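Local coordinates for Lmo2470 protein (Listeria monocytogenes EGD-e, PDB 5HL3) that is a leucine-rich-repeat internalin, InlP, that interacts with host afadin, facilitates the crossing of basement membranes and binds calcium ions, at residues K25-N30 / G50-T55; L45-L51 / F71-V77. All coordinates share one frame; numbering follows the deposited sequence. Where two conformers were deposited one is given.

Contact 1 (K25-N30 / G50-T55); sequences KDMAKN and GLGFET
D26 OD2 is gripped by two backbone N-H groups, T55 N on its syn lone pair at 3.0 Å and E54 N, 2.8 Å from D26 OD2 and well above the carboxylate plane. OD1 takes the hydroxyl of T55, with T55 OG1 2.6 Å from D26 OD1, and a water that also donates to E54 OE2. With CG anti to its carbonyl carbon (chi1 -72°), D26 drops from the helix onto the turn after strand 50-53. Toward the start of the strand the N30 amide instead pairs with both backbone groups of G52: OD1 receives G52 N in an almost straight bond of 2.9 Å, while ND2 donates to G52 O at 3.0 Å. Helix 21-30, from the internalin N-terminal cap, clasps the outermost strand of the parallel repeat sheet on the edge away from strand 76-79. K25 NZ donates to T55 OG1 at 2.9 Å, and K29 NZ makes a 3.2 Å salt bridge with E54 OE1, its hydrogen bond weak. Their charges probably offset the closeness of the D26 and E54 carboxylates. On the inner side, selenomethionine M27 turns its SE obliquely to the F53 ring, 4.1 Å from F53 CE1, and its CE meets L51 CD2.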
loop_
_atom_site.group_PDB
_atom_site.type_symbol
_atom_site.label_atom_id
_atom_site.label_comp_id
_atom_site.label_asym_id
_atom_site.label_seq_id
_atom_site.Cartn_x
_atom_site.Cartn_y
_atom_site.Cartn_z
ATOM N N LYS A 25 0.001 9.817 33.984
ATOM C CA LYS A 25 -1.376 9.312 33.897
ATOM C C LYS A 25 -1.401 7.987 33.129
ATOM O O LYS A 25 -1.985 7.000 33.588
ATOM C CB LYS A 25 -2.275 10.359 33.224
ATOM C CG LYS A 25 -3.659 9.888 32.801
ATOM C CD LYS A 25 -4.574 11.033 32.373
ATOM C CE LYS A 25 -5.871 10.530 31.720
ATOM N NZ LYS A 25 -5.661 9.951 30.348
ATOM N N ASP A 26 -0.754 7.965 31.962
ATOM C CA ASP A 26 -0.729 6.746 31.153
ATOM C C ASP A 26 0.058 5.641 31.847
ATOM O O ASP A 26 -0.344 4.483 31.795
ATOM C CB ASP A 26 -0.178 7.024 29.761
ATOM C CG ASP A 26 -1.150 7.814 28.891
ATOM O OD1 ASP A 26 -2.259 8.188 29.373
ATOM O OD2 ASP A 26 -0.763 8.078 27.722
HETATM N N MSE A 27 1.123 5.995 32.548
HETATM C CA MSE A 27 1.881 4.963 33.281
HETATM C C MSE A 27 1.073 4.398 34.436
HETATM O O MSE A 27 1.140 3.206 34.683
HETATM C CB MSE A 27 3.239 5.505 33.728
HETATM C CG MSE A 27 4.225 5.646 32.569
HETATM SE SE MSE A 27 4.517 3.963 31.546
HETATM C CE MSE A 27 4.724 2.730 33.047
ATOM N N ALA A 28 0.317 5.222 35.151
ATOM C CA ALA A 28 -0.539 4.706 36.217
ATOM C C ALA A 28 -1.550 3.713 35.662
ATOM O O ALA A 28 -1.830 2.680 36.270
ATOM C CB ALA A 28 -1.238 5.854 36.960
ATOM N N LYS A 29 -2.104 4.015 34.487
ATOM C CA LYS A 29 -3.046 3.090 33.858
ATOM C C LYS A 29 -2.329 1.782 33.475
ATOM O O LYS A 29 -2.839 0.688 33.715
ATOM C CB LYS A 29 -3.688 3.742 32.637
ATOM C CG LYS A 29 -4.768 2.878 32.018
ATOM C CD LYS A 29 -5.411 3.556 30.833
ATOM C CE LYS A 29 -6.203 2.534 30.033
ATOM N NZ LYS A 29 -6.516 2.963 28.656
ATOM N N ASN A 30 -1.142 1.882 32.868
ATOM C CA ASN A 30 -0.366 0.686 32.521
ATOM C C ASN A 30 -0.057 -0.180 33.749
ATOM O O ASN A 30 -0.101 -1.409 33.682
ATOM C CB ASN A 30 0.948 1.082 31.840
ATOM C CG ASN A 30 0.772 1.467 30.376
ATOM O OD1 ASN A 30 0.066 0.796 29.637
ATOM N ND2 ASN A 30 1.443 2.514 29.956
ATOM N N GLY A 50 3.492 -4.901 28.305
ATOM C CA GLY A 50 3.113 -3.950 27.251
ATOM C C GLY A 50 2.892 -2.590 27.834
ATOM O O GLY A 50 2.620 -2.469 29.042
ATOM N N LEU A 51 3.100 -1.563 27.010
ATOM C CA LEU A 51 2.847 -0.195 27.389
ATOM C C LEU A 51 1.907 0.423 26.369
ATOM O O LEU A 51 2.172 0.382 25.153
ATOM C CB LEU A 51 4.123 0.633 27.417
ATOM C CG LEU A 51 5.195 0.182 28.404
ATOM C CD1 LEU A 51 6.461 0.946 28.158
ATOM C CD2 LEU A 51 4.714 0.316 29.832
ATOM N N GLY A 52 0.823 1.008 26.859
ATOM C CA GLY A 52 -0.110 1.767 26.024
ATOM C C GLY A 52 -0.040 3.244 26.358
ATOM O O GLY A 52 0.132 3.615 27.521
ATOM N N PHE A 53 -0.207 4.094 25.343
ATOM C CA PHE A 53 -0.221 5.542 25.518
ATOM C C PHE A 53 -1.423 6.133 24.825
ATOM O O PHE A 53 -1.784 5.716 23.725
ATOM C CB PHE A 53 1.098 6.169 25.037
ATOM C CG PHE A 53 2.273 5.677 25.823
ATOM C CD1 PHE A 53 2.487 6.125 27.107
ATOM C CD2 PHE A 53 3.088 4.659 25.346
ATOM C CE1 PHE A 53 3.511 5.602 27.902
ATOM C CE2 PHE A 53 4.107 4.132 26.144
ATOM C CZ PHE A 53 4.306 4.606 27.420
ATOM N N GLU A 54 -2.070 7.075 25.482
ATOM C CA GLU A 54 -3.307 7.662 24.934
ATOM C C GLU A 54 -3.533 9.114 25.290
ATOM O O GLU A 54 -4.482 9.710 24.799
ATOM C CB GLU A 54 -4.502 6.834 25.387
ATOM C CG GLU A 54 -4.702 6.894 26.895
ATOM C CD GLU A 54 -5.968 6.223 27.415
ATOM O OE1 GLU A 54 -6.627 5.503 26.632
ATOM O OE2 GLU A 54 -6.245 6.438 28.623
ATOM N N THR A 55 -2.667 9.717 26.091
ATOM C CA THR A 55 -2.853 11.130 26.504
ATOM C C THR A 55 -2.078 11.999 25.519
ATOM O O THR A 55 -0.843 11.904 25.398
ATOM C CB THR A 55 -2.450 11.347 27.967
ATOM O OG1 THR A 55 -3.304 10.525 28.784
ATOM C CG2 THR A 55 -2.670 12.784 28.398
HETATM O O HOH W 1 -4.577 7.227 30.559
HETATM O O HOH W 2 -1.823 3.797 29.444
HETATM O O HOH W 3 -8.205 5.048 29.832
HETATM O O HOH W 4 0.428 -2.635 30.961
#

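Contact 2 (L45-L51 / F71-V77); sequences LDALTGL and FNNVTDV. With CA (calcium ion), chain I.
F71 is met by three leucines of 45-51. L51 CD1 sits over the centre of one ring face, 4.1 Å from the F71 centroid, in a CH-pi contact, while L48 CD1 lies at the ring edge in its plane and L45 CD2 approaches CE1 obliquely. V74 continues this tight side, its CG2 3.9 Å from L48 CB and also against L51 CG. Toward solvent the contact is looser, built from separate polar bonds and waters. N73 shares out its amide: ND2 donates almost straight to D46 O at 2.9 Å, whereas OD1 binds a calcium ion at 2.3 Å. Its chi1 of -63° carries the amide toward D46, and chi2 of -49° turns ND2 to D46 O and OD1 to the calcium. Three waters also bind the calcium, one of them donating to N72 O. Farther from the ion, N72 ND2 reaches D46 OD1 at 2.9 Å, the two side chains running the same way with their planes 56° apart; Q42 donates to that same oxygen. Another water accepts from N73 N and lies within hydrogen-bonding distance of L45 O and L48 O. Past the turn, T75 N donates to T49 O, and L51 N bonds to D76 O at 2.9 Å. The end of the cap helix and the first strand lie over the next turn, with L51 and V77 paired in parallel, as where an internalin cap meets its leucine-rich-repeat solenoid.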
loop_
_atom_site.group_PDB
_atom_site.type_symbol
_atom_site.label_atom_id
_atom_site.label_comp_id
_atom_site.label_asym_id
_atom_site.label_seq_id
_atom_site.Cartn_x
_atom_site.Cartn_y
_atom_site.Cartn_z
ATOM N N LEU A 45 7.151 -2.625 37.832
ATOM C CA LEU A 45 7.617 -2.446 36.446
ATOM C C LEU A 45 7.803 -3.803 35.758
ATOM O O LEU A 45 7.420 -3.994 34.577
ATOM C CB LEU A 45 8.890 -1.610 36.387
ATOM C CG LEU A 45 8.774 -0.162 36.833
ATOM C CD1 LEU A 45 10.164 0.423 36.965
ATOM C CD2 LEU A 45 7.887 0.700 35.909
ATOM N N ASP A 46 8.385 -4.761 36.478
ATOM C CA ASP A 46 8.634 -6.086 35.900
ATOM C C ASP A 46 7.355 -6.819 35.518
ATOM O O ASP A 46 7.371 -7.647 34.597
ATOM C CB ASP A 46 9.444 -6.953 36.872
ATOM C CG ASP A 46 10.873 -6.496 37.058
ATOM O OD1 ASP A 46 11.385 -5.631 36.323
ATOM O OD2 ASP A 46 11.515 -6.997 37.992
ATOM N N ALA A 47 6.243 -6.493 36.184
ATOM C CA ALA A 47 4.959 -7.100 35.820
ATOM C C ALA A 47 4.407 -6.626 34.461
ATOM O O ALA A 47 3.466 -7.226 33.952
ATOM C CB ALA A 47 3.955 -6.830 36.924
ATOM N N LEU A 48 4.952 -5.542 33.905
ATOM C CA LEU A 48 4.483 -5.029 32.612
ATOM C C LEU A 48 5.061 -5.796 31.438
ATOM O O LEU A 48 6.284 -6.023 31.347
ATOM C CB LEU A 48 4.897 -3.577 32.484
ATOM C CG LEU A 48 4.352 -2.630 33.550
ATOM C CD1 LEU A 48 5.004 -1.286 33.370
ATOM C CD2 LEU A 48 2.816 -2.544 33.445
ATOM N N THR A 49 4.183 -6.220 30.540
ATOM C CA THR A 49 4.613 -6.823 29.281
ATOM C C THR A 49 4.244 -5.965 28.072
ATOM O O THR A 49 4.654 -6.266 26.952
ATOM C CB THR A 49 4.061 -8.240 29.106
ATOM O OG1 THR A 49 2.613 -8.205 29.178
ATOM C CG2 THR A 49 4.626 -9.170 30.126
ATOM N N GLY A 50 3.492 -4.901 28.305
ATOM C CA GLY A 50 3.113 -3.950 27.251
ATOM C C GLY A 50 2.892 -2.590 27.834
ATOM O O GLY A 50 2.620 -2.469 29.042
ATOM N N LEU A 51 3.100 -1.563 27.010
ATOM C CA LEU A 51 2.847 -0.195 27.389
ATOM C C LEU A 51 1.907 0.423 26.369
ATOM O O LEU A 51 2.172 0.382 25.153
ATOM C CB LEU A 51 4.123 0.633 27.417
ATOM C CG LEU A 51 5.195 0.182 28.404
ATOM C CD1 LEU A 51 6.461 0.946 28.158
ATOM C CD2 LEU A 51 4.714 0.316 29.832
ATOM N N PHE A 71 12.275 -1.430 31.867
ATOM C CA PHE A 71 11.165 -2.299 31.459
ATOM C C PHE A 71 11.753 -3.625 30.950
ATOM O O PHE A 71 11.986 -3.810 29.752
ATOM C CB PHE A 71 10.334 -1.610 30.375
ATOM C CG PHE A 71 9.711 -0.312 30.827
ATOM C CD1 PHE A 71 8.554 -0.310 31.568
ATOM C CD2 PHE A 71 10.305 0.912 30.515
ATOM C CE1 PHE A 71 7.980 0.873 31.987
ATOM C CE2 PHE A 71 9.729 2.102 30.928
ATOM C CZ PHE A 71 8.560 2.076 31.680
ATOM N N ASN A 72 11.978 -4.532 31.878
ATOM C CA ASN A 72 12.638 -5.784 31.587
ATOM C C ASN A 72 11.818 -6.738 30.756
ATOM O O ASN A 72 12.398 -7.545 30.023
ATOM C CB ASN A 72 13.020 -6.482 32.896
ATOM C CG ASN A 72 14.154 -5.790 33.626
ATOM O OD1 ASN A 72 15.229 -5.577 33.033
ATOM N ND2 ASN A 72 13.939 -5.442 34.893
ATOM N N ASN A 73 10.482 -6.644 30.838
ATOM C CA ASN A 73 9.592 -7.628 30.198
ATOM C C ASN A 73 8.622 -7.050 29.181
ATOM O O ASN A 73 7.791 -7.768 28.634
ATOM C CB ASN A 73 8.831 -8.390 31.277
ATOM C CG ASN A 73 9.763 -9.182 32.152
ATOM O OD1 ASN A 73 10.626 -9.911 31.642
ATOM N ND2 ASN A 73 9.591 -9.068 33.451
ATOM N N VAL A 74 8.743 -5.757 28.895
ATOM C CA VAL A 74 7.859 -5.137 27.891
ATOM C C VAL A 74 8.269 -5.552 26.479
ATOM O O VAL A 74 9.428 -5.410 26.071
ATOM C CB VAL A 74 7.876 -3.606 28.026
ATOM C CG1 VAL A 74 7.281 -2.913 26.806
ATOM C CG2 VAL A 74 7.096 -3.191 29.282
ATOM N N THR A 75 7.303 -6.092 25.742
ATOM C CA THR A 75 7.534 -6.469 24.340
ATOM C C THR A 75 6.695 -5.678 23.336
ATOM O O THR A 75 6.922 -5.795 22.149
ATOM C CB THR A 75 7.245 -7.963 24.117
ATOM O OG1 THR A 75 5.857 -8.240 24.420
ATOM C CG2 THR A 75 8.155 -8.839 24.975
ATOM N N ASP A 76 5.726 -4.901 23.812
ATOM C CA ASP A 76 4.839 -4.121 22.931
ATOM C C ASP A 76 4.689 -2.703 23.408
ATOM O O ASP A 76 4.560 -2.450 24.623
ATOM C CB ASP A 76 3.428 -4.711 22.883
ATOM C CG ASP A 76 2.478 -3.865 21.978
ATOM O OD1 ASP A 76 2.637 -3.902 20.752
ATOM O OD2 ASP A 76 1.648 -3.068 22.483
ATOM N N VAL A 77 4.696 -1.774 22.459
ATOM C CA VAL A 77 4.392 -0.365 22.718
ATOM C C VAL A 77 3.292 0.012 21.733
ATOM O O VAL A 77 3.463 -0.150 20.535
ATOM C CB VAL A 77 5.600 0.576 22.590
ATOM C CG1 VAL A 77 5.163 2.041 22.566
ATOM C CG2 VAL A 77 6.553 0.358 23.763
HETATM CA CA CA I . 11.713 -11.601 30.577
HETATM O O HOH W 5 8.722 -4.864 32.149
HETATM O O HOH W 6 10.650 -3.962 34.299
HETATM O O HOH W 7 12.156 -10.076 28.897
HETATM O O HOH W 8 13.280 -10.687 32.081
HETATM O O HOH W 9 9.264 -11.866 30.155
#

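How the contacts relate
The two contacts lie about 11 Å apart between centres and share G50 and L51. Along the chain their segments alternate: 25-30, 45-51 overlapping 50-55, then 71-77. Contact 1 sets cap helix 21-30 against this outermost strand of the parallel sheet, 50-53, whereas contact 2 joins the turn before it to the next turn, which leads into strand 76-79. Their apolar sides merge, M27 CE lying 3.9 Å from F71 CE1 and 4.0 Å from L48 CD1. Strand 50-53 is thus the junction of the architecture, where the helical cap passes into the repeats, one continuous core closing that end of the solenoid.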